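Local coordinates for probable ss-1,3-N-acetylglucosaminyltransferase (Staphylococcus aureus, PDB 6H2N), which is probably a glycosyltransferase of family 2 with a GT-A type nucleotide-sugar-binding domain, modelled here with UDP-N-acetylglucosamine and magnesium, at residues S111-H116 against E220-V225; V24-F29 against F107-D112. All blocks are in the same frame, centred on the assembly; numbering follows the deposited sequence.

How the contacts relate
Both contacts belong to the same mixed sheet of the GT-A domain, and they share Ser111 and Asp112 where the chain leaves strand 105-108 and runs into strand 114-115. Contact 2 is the core one: two parallel strands, every touching residue buried, apolar flanks, and polar side-chain chemistry confined to the end where the nucleotide sits. Contact 1 is only partly buried and antiparallel, and besides backbone hydrogen bonds it is held by a carboxylate, a phenol and a magnesium-bound water that bridges the two segments. Tyr222 joins them, its ring packing on Phe107 and Leu109 and its hydroxyl probably hydrogen-bonding to Asp110 N. Magnesium and UDP-N-acetylglucosamine touch both contacts.

Contact 1: residues S111-H116 against E220-V225; sequences SDDLLH and EYYIVV. With MG (magnesium ion), chain M; UD1 (uridine-diphosphate-N-acetylglucosamine), chain K.
Asp112 meets Val225 at the metal end of this antiparallel pairing: its carbonyl O lies 3.3 Å from Val225 CG2, and one water donates to both Asp112 OD2 and Val225 O, tying side chain to backbone. The same carboxylate chelates the magnesium through both oxygens, Asp112 OD1 and Asp112 OD2 each at 2.2 Å. Two phosphate oxygens of UDP-N-acetylglucosamine and two waters complete the six ligands. Asp112 is probably the last aspartate of a DxD motif, as in other GT-A enzymes.

Asp113 grips the other strand with both oxygens. Val225 N reaches Asp113 OD1 at 3.0 Å from above the carboxylate plane, while Tyr222 OH donates to the anti lone pair of Asp113 OD2 at 2.6 Å. With CG beside its own backbone N (chi1 -59°), Asp113 OD2 lies at the edge of the Tyr222 ring, in its plane, the carboxylate turned 74° from it. Each oxygen also accepts a hydrogen bond from a magnesium-bound water, making Asp113 a second-shell residue that probably helps to orient the two waters.

Leu114 exchanges two backbone hydrogen bonds with Ile223, the one from Ile223 N to Leu114 O being nearly straight at 175°. On the face of the sheet that Leu114 and Ile223 share, Leu114 CB touches Ile223 CD1, and Leu114 CD1 approaches Val225 CG2. Leu115 and Tyr222 leave the sheet on its opposite face, where Leu115 CD2 lies 3.8 Å from Tyr222 CD2. His116 N closes the pairing on Tyr221 O at 2.9 Å, and its ring nitrogen ND1 bonds to Arg118 N.

Helix 35-43 takes Leu115 against Val42 and Leu114 against Thr38, helix 119-130 packs on Leu115 and Tyr221, and strand 134-142 runs parallel to strand 222-225 along its other edge.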
loop_
_atom_site.group_PDB
_atom_site.type_symbol
_atom_site.label_atom_id
_atom_site.label_comp_id
_atom_site.label_asym_id
_atom_site.label_seq_id
_atom_site.Cartn_x
_atom_site.Cartn_y
_atom_site.Cartn_z
ATOM N N SER B 111 -8.882 20.851 -39.420
ATOM C CA SER B 111 -9.344 22.128 -39.948
ATOM C C SER B 111 -8.748 23.316 -39.187
ATOM O O SER B 111 -8.651 24.396 -39.750
ATOM C CB SER B 111 -10.856 22.208 -39.984
ATOM O OG SER B 111 -11.414 21.775 -38.754
ATOM N N ASP B 112 -8.317 23.158 -37.939
ATOM C CA ASP B 112 -7.790 24.385 -37.251
ATOM C C ASP B 112 -6.272 24.613 -37.481
ATOM O O ASP B 112 -5.720 25.664 -37.051
ATOM C CB ASP B 112 -8.148 24.339 -35.756
ATOM C CG ASP B 112 -7.844 23.012 -35.072
ATOM O OD1 ASP B 112 -7.186 22.152 -35.707
ATOM O OD2 ASP B 112 -8.274 22.836 -33.890
ATOM N N ASP B 113 -5.587 23.673 -38.152
ATOM C CA ASP B 113 -4.095 23.646 -38.186
ATOM C C ASP B 113 -3.560 24.160 -39.542
ATOM O O ASP B 113 -4.316 24.528 -40.455
ATOM C CB ASP B 113 -3.634 22.229 -37.848
ATOM C CG ASP B 113 -4.088 21.736 -36.477
ATOM O OD1 ASP B 113 -4.294 22.566 -35.585
ATOM O OD2 ASP B 113 -4.195 20.511 -36.302
ATOM N N LEU B 114 -2.229 24.179 -39.679
ATOM C CA LEU B 114 -1.552 24.731 -40.859
ATOM C C LEU B 114 -0.446 23.777 -41.333
ATOM O O LEU B 114 0.196 23.116 -40.512
ATOM C CB LEU B 114 -0.959 26.090 -40.483
ATOM C CG LEU B 114 -1.935 27.096 -39.874
ATOM C CD1 LEU B 114 -1.161 28.248 -39.258
ATOM C CD2 LEU B 114 -2.911 27.607 -40.908
ATOM N N LEU B 115 -0.271 23.684 -42.659
ATOM C CA LEU B 115 0.887 23.008 -43.241
ATOM C C LEU B 115 1.945 24.053 -43.570
ATOM O O LEU B 115 1.615 25.080 -44.157
ATOM C CB LEU B 115 0.481 22.286 -44.525
ATOM C CG LEU B 115 -0.416 21.066 -44.366
ATOM C CD1 LEU B 115 -0.584 20.352 -45.704
ATOM C CD2 LEU B 115 0.155 20.118 -43.329
ATOM N N HIS B 116 3.214 23.725 -43.290
ATOM C CA HIS B 116 4.351 24.456 -43.868
ATOM C C HIS B 116 4.274 24.347 -45.400
ATOM O O HIS B 116 3.802 23.345 -45.914
ATOM C CB HIS B 116 5.654 23.904 -43.283
ATOM C CG HIS B 116 6.849 24.724 -43.579
ATOM N ND1 HIS B 116 7.486 24.671 -44.799
ATOM C CD2 HIS B 116 7.566 25.567 -42.811
ATOM C CE1 HIS B 116 8.534 25.457 -44.779
ATOM N NE2 HIS B 116 8.603 26.026 -43.572
ATOM N N GLU B 220 9.229 22.770 -39.023
ATOM C CA GLU B 220 7.988 22.421 -38.385
ATOM C C GLU B 220 6.940 22.342 -39.501
ATOM O O GLU B 220 6.328 23.373 -39.903
ATOM C CB GLU B 220 7.665 23.422 -37.286
ATOM C CG GLU B 220 8.671 23.419 -36.165
ATOM C CD GLU B 220 8.339 24.392 -35.046
ATOM O OE1 GLU B 220 7.474 25.263 -35.246
ATOM O OE2 GLU B 220 8.967 24.283 -33.978
ATOM N N TYR B 221 6.718 21.117 -39.979
ATOM C CA TYR B 221 5.999 20.867 -41.170
ATOM C C TYR B 221 4.482 20.952 -40.965
ATOM O O TYR B 221 3.777 21.301 -41.899
ATOM C CB TYR B 221 6.322 19.490 -41.740
ATOM C CG TYR B 221 7.627 19.406 -42.481
ATOM C CD1 TYR B 221 7.804 20.010 -43.715
ATOM C CD2 TYR B 221 8.678 18.674 -41.962
ATOM C CE1 TYR B 221 9.015 19.918 -44.395
ATOM C CE2 TYR B 221 9.876 18.559 -42.639
ATOM C CZ TYR B 221 10.060 19.199 -43.850
ATOM O OH TYR B 221 11.259 19.055 -44.496
ATOM N N TYR B 222 4.006 20.553 -39.777
ATOM C CA TYR B 222 2.604 20.633 -39.394
ATOM C C TYR B 222 2.497 21.514 -38.142
ATOM O O TYR B 222 3.130 21.212 -37.128
ATOM C CB TYR B 222 2.063 19.220 -39.157
ATOM C CG TYR B 222 0.587 19.129 -38.892
ATOM C CD1 TYR B 222 0.021 19.633 -37.729
ATOM C CD2 TYR B 222 -0.258 18.585 -39.841
ATOM C CE1 TYR B 222 -1.354 19.578 -37.510
ATOM C CE2 TYR B 222 -1.630 18.515 -39.638
ATOM C CZ TYR B 222 -2.186 19.021 -38.473
ATOM O OH TYR B 222 -3.549 18.971 -38.303
ATOM N N ILE B 223 1.696 22.596 -38.197
ATOM C CA ILE B 223 1.517 23.489 -37.040
ATOM C C ILE B 223 0.161 23.218 -36.388
ATOM O O ILE B 223 -0.885 23.477 -36.998
ATOM C CB ILE B 223 1.637 24.984 -37.410
ATOM C CG1 ILE B 223 2.990 25.272 -38.065
ATOM C CG2 ILE B 223 1.424 25.867 -36.189
ATOM C CD1 ILE B 223 2.941 25.173 -39.565
ATOM N N VAL B 224 0.202 22.732 -35.146
ATOM C CA VAL B 224 -0.985 22.556 -34.332
ATOM C C VAL B 224 -1.364 23.920 -33.745
ATOM O O VAL B 224 -0.591 24.497 -32.994
ATOM C CB VAL B 224 -0.758 21.539 -33.204
ATOM C CG1 VAL B 224 -1.974 21.453 -32.290
ATOM C CG2 VAL B 224 -0.383 20.159 -33.725
ATOM N N VAL B 225 -2.563 24.411 -34.066
ATOM C CA VAL B 225 -3.076 25.650 -33.493
ATOM C C VAL B 225 -4.014 25.298 -32.330
ATOM O O VAL B 225 -5.018 24.609 -32.536
ATOM C CB VAL B 225 -3.793 26.495 -34.559
ATOM C CG1 VAL B 225 -4.260 27.831 -33.986
ATOM C CG2 VAL B 225 -2.905 26.693 -35.776
HETATM MG MG MG M . -7.206 20.947 -33.867
HETATM C "C1'" UD1 K . -7.488 16.453 -31.131
HETATM C "C2'" UD1 K . -6.066 15.908 -31.230
HETATM C "C3'" UD1 K . -5.684 15.743 -32.691
HETATM C "C4'" UD1 K . -6.709 14.851 -33.389
HETATM C "C5'" UD1 K . -8.139 15.365 -33.136
HETATM C "C6'" UD1 K . -9.204 14.448 -33.712
HETATM C "C7'" UD1 K . -4.696 16.586 -29.286
HETATM C "C8'" UD1 K . -3.616 17.513 -28.785
HETATM N "N2'" UD1 K . -5.077 16.754 -30.562
HETATM O "O1'" UD1 K . -7.538 17.672 -31.859
HETATM O "O3'" UD1 K . -4.356 15.192 -32.762
HETATM O "O4'" UD1 K . -6.423 14.766 -34.793
HETATM O "O5'" UD1 K . -8.395 15.530 -31.730
HETATM O "O6'" UD1 K . -9.089 13.180 -33.101
HETATM O "O7'" UD1 K . -5.188 15.725 -28.567
HETATM N N1 UD1 K . -14.585 17.495 -36.506
HETATM C C2 UD1 K . -15.560 16.844 -37.261
HETATM N N3 UD1 K . -16.804 16.678 -36.768
HETATM C C4 UD1 K . -17.111 17.145 -35.548
HETATM C C5 UD1 K . -16.164 17.793 -34.786
HETATM C C6 UD1 K . -14.880 17.954 -35.289
HETATM O O2 UD1 K . -15.255 16.397 -38.385
HETATM O O4 UD1 K . -18.268 17.006 -35.097
HETATM C C1B UD1 K . -13.250 17.653 -37.083
HETATM C C2B UD1 K . -12.695 19.075 -37.007
HETATM O "O2'" UD1 K . -13.221 19.911 -38.053
HETATM C C3B UD1 K . -11.210 18.783 -37.162
HETATM C C4B UD1 K . -11.034 17.423 -36.498
HETATM O O4B UD1 K . -12.308 16.798 -36.441
HETATM O O3B UD1 K . -10.809 18.658 -38.533
HETATM C C5B UD1 K . -10.508 17.534 -35.088
HETATM O O5B UD1 K . -11.149 18.605 -34.408
HETATM P PA UD1 K . -10.257 19.608 -33.567
HETATM O O1A UD1 K . -11.158 20.631 -32.925
HETATM O O2A UD1 K . -9.052 20.045 -34.395
HETATM O O3A UD1 K . -9.753 18.606 -32.402
HETATM P PB UD1 K . -8.479 18.913 -31.461
HETATM O O1B UD1 K . -7.676 20.132 -31.858
HETATM O O2B UD1 K . -8.937 18.719 -30.041
HETATM O O HOH W 1 -7.737 25.280 -32.377
HETATM O O HOH W 2 -5.513 22.123 -33.070
HETATM O O HOH W 3 -5.909 19.319 -34.697
#

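Contact 2: residues V24-F29 against F107-D112; sequences VIMPTF and FFLDSD. With MG (magnesium ion), chain M; UD1 (uridine-diphosphate-N-acetylglucosamine), chain K.
Val24 and Ile25 pair in parallel with Phe107 and Phe108, the two segments running 23° apart. Ile25 makes both hydrogen bonds between the segments: its N donates to Phe107 O at 2.8 Å and its O accepts from Leu109 N at 3.1 Å. CA-H...O contacts flank them, Val24 CA to Phe107 O before and Met26 CA to Leu109 O after.

Ile25 and Phe108 lie side by side, with Ile25 CB 3.9 Å from Phe108 CD1. On the other face Val24 CG1 crosses to Leu109 CB at 3.7 Å. Met26 extends with CG opposite its backbone N (chi1 -176°), bringing SD alongside Leu109 CD2, and helix 35-43 packs on both residues.

This is the nucleotide-binding end of a Rossmann-like GT-A sheet, where strand 105-108 leads into a probable DxD motif, Asp110 and Asp112. Pro27 O accepts from O3B of UDP-N-acetylglucosamine at 2.8 Å and lies 3.2 Å from Ser111 CB. Ser111 N donates to that same O3B, while Ser111 OG shares a hydrogen bond with ribose O2', so the ribose is held from both segments. Asp110 OD2 accepts from O4' of the N-acetylglucosamine ring at 2.7 Å and from a magnesium-bound water; its OD1 forms a salt bridge with Arg94. Farther out, uracil O4 sits over one face of the Phe29 ring, towards its rim.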
loop_
_atom_site.group_PDB
_atom_site.type_symbol
_atom_site.label_atom_id
_atom_site.label_comp_id
_atom_site.label_asym_id
_atom_site.label_seq_id
_atom_site.Cartn_x
_atom_site.Cartn_y
_atom_site.Cartn_z
ATOM N N VAL B 24 -4.696 15.438 -49.388
ATOM C CA VAL B 24 -4.880 15.974 -48.063
ATOM C C VAL B 24 -6.363 15.802 -47.725
ATOM O O VAL B 24 -7.221 16.150 -48.535
ATOM C CB VAL B 24 -4.416 17.437 -47.966
ATOM C CG1 VAL B 24 -4.586 17.983 -46.560
ATOM C CG2 VAL B 24 -2.975 17.606 -48.439
ATOM N N ILE B 25 -6.646 15.202 -46.566
ATOM C CA ILE B 25 -8.017 14.914 -46.148
ATOM C C ILE B 25 -8.322 15.755 -44.906
ATOM O O ILE B 25 -7.678 15.597 -43.869
ATOM C CB ILE B 25 -8.230 13.407 -45.930
ATOM C CG1 ILE B 25 -8.028 12.628 -47.232
ATOM C CG2 ILE B 25 -9.595 13.142 -45.314
ATOM C CD1 ILE B 25 -8.022 11.112 -47.065
ATOM N N MET B 26 -9.286 16.687 -45.037
ATOM C CA MET B 26 -9.549 17.673 -44.003
ATOM C C MET B 26 -11.036 17.690 -43.660
ATOM O O MET B 26 -11.862 18.159 -44.441
ATOM C CB MET B 26 -9.111 19.074 -44.435
ATOM C CG MET B 26 -9.274 20.118 -43.334
ATOM S SD MET B 26 -8.845 21.789 -43.867
ATOM C CE MET B 26 -10.151 22.091 -45.053
ATOM N N PRO B 27 -11.427 17.169 -42.478
ATOM C CA PRO B 27 -12.778 17.370 -41.960
ATOM C C PRO B 27 -12.959 18.817 -41.484
ATOM O O PRO B 27 -12.039 19.396 -40.902
ATOM C CB PRO B 27 -12.902 16.403 -40.763
ATOM C CG PRO B 27 -11.618 15.592 -40.763
ATOM C CD PRO B 27 -10.597 16.372 -41.567
ATOM N N THR B 28 -14.156 19.375 -41.719
ATOM C CA THR B 28 -14.542 20.697 -41.208
ATOM C C THR B 28 -15.835 20.558 -40.393
ATOM O O THR B 28 -16.662 19.687 -40.677
ATOM C CB THR B 28 -14.703 21.719 -42.346
ATOM O OG1 THR B 28 -15.746 21.284 -43.214
ATOM C CG2 THR B 28 -13.448 21.895 -43.174
ATOM N N PHE B 29 -15.972 21.418 -39.379
ATOM C CA PHE B 29 -17.205 21.577 -38.624
ATOM C C PHE B 29 -17.193 22.927 -37.903
ATOM O O PHE B 29 -16.418 23.151 -36.981
ATOM C CB PHE B 29 -17.428 20.435 -37.629
ATOM C CG PHE B 29 -18.707 20.558 -36.839
ATOM C CD1 PHE B 29 -19.940 20.475 -37.475
ATOM C CD2 PHE B 29 -18.685 20.813 -35.475
ATOM C CE1 PHE B 29 -21.121 20.595 -36.756
ATOM C CE2 PHE B 29 -19.866 20.952 -34.760
ATOM C CZ PHE B 29 -21.081 20.832 -35.401
ATOM N N PHE B 107 -2.710 12.427 -46.439
ATOM C CA PHE B 107 -2.225 13.232 -45.332
ATOM C C PHE B 107 -3.445 13.815 -44.620
ATOM O O PHE B 107 -4.251 14.522 -45.249
ATOM C CB PHE B 107 -1.261 14.319 -45.813
ATOM C CG PHE B 107 -0.517 14.966 -44.681
ATOM C CD1 PHE B 107 -1.191 15.722 -43.741
ATOM C CD2 PHE B 107 0.828 14.720 -44.472
ATOM C CE1 PHE B 107 -0.528 16.226 -42.633
ATOM C CE2 PHE B 107 1.487 15.251 -43.375
ATOM C CZ PHE B 107 0.800 15.970 -42.439
ATOM N N PHE B 108 -3.592 13.528 -43.324
ATOM C CA PHE B 108 -4.736 14.030 -42.554
ATOM C C PHE B 108 -4.365 15.382 -41.937
ATOM O O PHE B 108 -3.346 15.551 -41.241
ATOM C CB PHE B 108 -5.177 13.023 -41.485
ATOM C CG PHE B 108 -5.719 11.728 -42.041
ATOM C CD1 PHE B 108 -6.976 11.685 -42.629
ATOM C CD2 PHE B 108 -4.973 10.564 -41.984
ATOM C CE1 PHE B 108 -7.469 10.509 -43.162
ATOM C CE2 PHE B 108 -5.473 9.380 -42.505
ATOM C CZ PHE B 108 -6.722 9.349 -43.084
ATOM N N LEU B 109 -5.208 16.373 -42.222
ATOM C CA LEU B 109 -5.041 17.735 -41.727
ATOM C C LEU B 109 -6.327 18.114 -40.997
ATOM O O LEU B 109 -7.424 17.947 -41.522
ATOM C CB LEU B 109 -4.779 18.683 -42.900
ATOM C CG LEU B 109 -4.855 20.183 -42.582
ATOM C CD1 LEU B 109 -3.751 20.614 -41.630
ATOM C CD2 LEU B 109 -4.798 21.014 -43.855
ATOM N N ASP B 110 -6.185 18.575 -39.761
ATOM C CA ASP B 110 -7.344 19.018 -39.017
ATOM C C ASP B 110 -7.597 20.472 -39.394
ATOM O O ASP B 110 -6.649 21.220 -39.583
ATOM C CB ASP B 110 -7.158 18.881 -37.511
ATOM C CG ASP B 110 -7.154 17.445 -36.987
ATOM O OD1 ASP B 110 -7.650 16.514 -37.703
ATOM O OD2 ASP B 110 -6.684 17.284 -35.843
ATOM N N SER B 111 -8.882 20.851 -39.420
ATOM C CA SER B 111 -9.344 22.128 -39.948
ATOM C C SER B 111 -8.748 23.316 -39.187
ATOM O O SER B 111 -8.651 24.396 -39.750
ATOM C CB SER B 111 -10.856 22.208 -39.984
ATOM O OG SER B 111 -11.414 21.775 -38.754
ATOM N N ASP B 112 -8.317 23.158 -37.939
ATOM C CA ASP B 112 -7.790 24.385 -37.251
ATOM C C ASP B 112 -6.272 24.613 -37.481
ATOM O O ASP B 112 -5.720 25.664 -37.051
ATOM C CB ASP B 112 -8.148 24.339 -35.756
ATOM C CG ASP B 112 -7.844 23.012 -35.072
ATOM O OD1 ASP B 112 -7.186 22.152 -35.707
ATOM O OD2 ASP B 112 -8.274 22.836 -33.890
HETATM MG MG MG M . -7.206 20.947 -33.867
HETATM C "C1'" UD1 K . -7.488 16.453 -31.131
HETATM C "C2'" UD1 K . -6.066 15.908 -31.230
HETATM C "C3'" UD1 K . -5.684 15.743 -32.691
HETATM C "C4'" UD1 K . -6.709 14.851 -33.389
HETATM C "C5'" UD1 K . -8.139 15.365 -33.136
HETATM C "C6'" UD1 K . -9.204 14.448 -33.712
HETATM C "C7'" UD1 K . -4.696 16.586 -29.286
HETATM C "C8'" UD1 K . -3.616 17.513 -28.785
HETATM N "N2'" UD1 K . -5.077 16.754 -30.562
HETATM O "O1'" UD1 K . -7.538 17.672 -31.859
HETATM O "O3'" UD1 K . -4.356 15.192 -32.762
HETATM O "O4'" UD1 K . -6.423 14.766 -34.793
HETATM O "O5'" UD1 K . -8.395 15.530 -31.730
HETATM O "O6'" UD1 K . -9.089 13.180 -33.101
HETATM O "O7'" UD1 K . -5.188 15.725 -28.567
HETATM N N1 UD1 K . -14.585 17.495 -36.506
HETATM C C2 UD1 K . -15.560 16.844 -37.261
HETATM N N3 UD1 K . -16.804 16.678 -36.768
HETATM C C4 UD1 K . -17.111 17.145 -35.548
HETATM C C5 UD1 K . -16.164 17.793 -34.786
HETATM C C6 UD1 K . -14.880 17.954 -35.289
HETATM O O2 UD1 K . -15.255 16.397 -38.385
HETATM O O4 UD1 K . -18.268 17.006 -35.097
HETATM C C1B UD1 K . -13.250 17.653 -37.083
HETATM C C2B UD1 K . -12.695 19.075 -37.007
HETATM O "O2'" UD1 K . -13.221 19.911 -38.053
HETATM C C3B UD1 K . -11.210 18.783 -37.162
HETATM C C4B UD1 K . -11.034 17.423 -36.498
HETATM O O4B UD1 K . -12.308 16.798 -36.441
HETATM O O3B UD1 K . -10.809 18.658 -38.533
HETATM C C5B UD1 K . -10.508 17.534 -35.088
HETATM O O5B UD1 K . -11.149 18.605 -34.408
HETATM P PA UD1 K . -10.257 19.608 -33.567
HETATM O O1A UD1 K . -11.158 20.631 -32.925
HETATM O O2A UD1 K . -9.052 20.045 -34.395
HETATM O O3A UD1 K . -9.753 18.606 -32.402
HETATM P PB UD1 K . -8.479 18.913 -31.461
HETATM O O1B UD1 K . -7.676 20.132 -31.858
HETATM O O2B UD1 K . -8.937 18.719 -30.041
HETATM O O HOH W 3 -5.909 19.319 -34.697
HETATM O O HOH W 2 -5.513 22.123 -33.070
#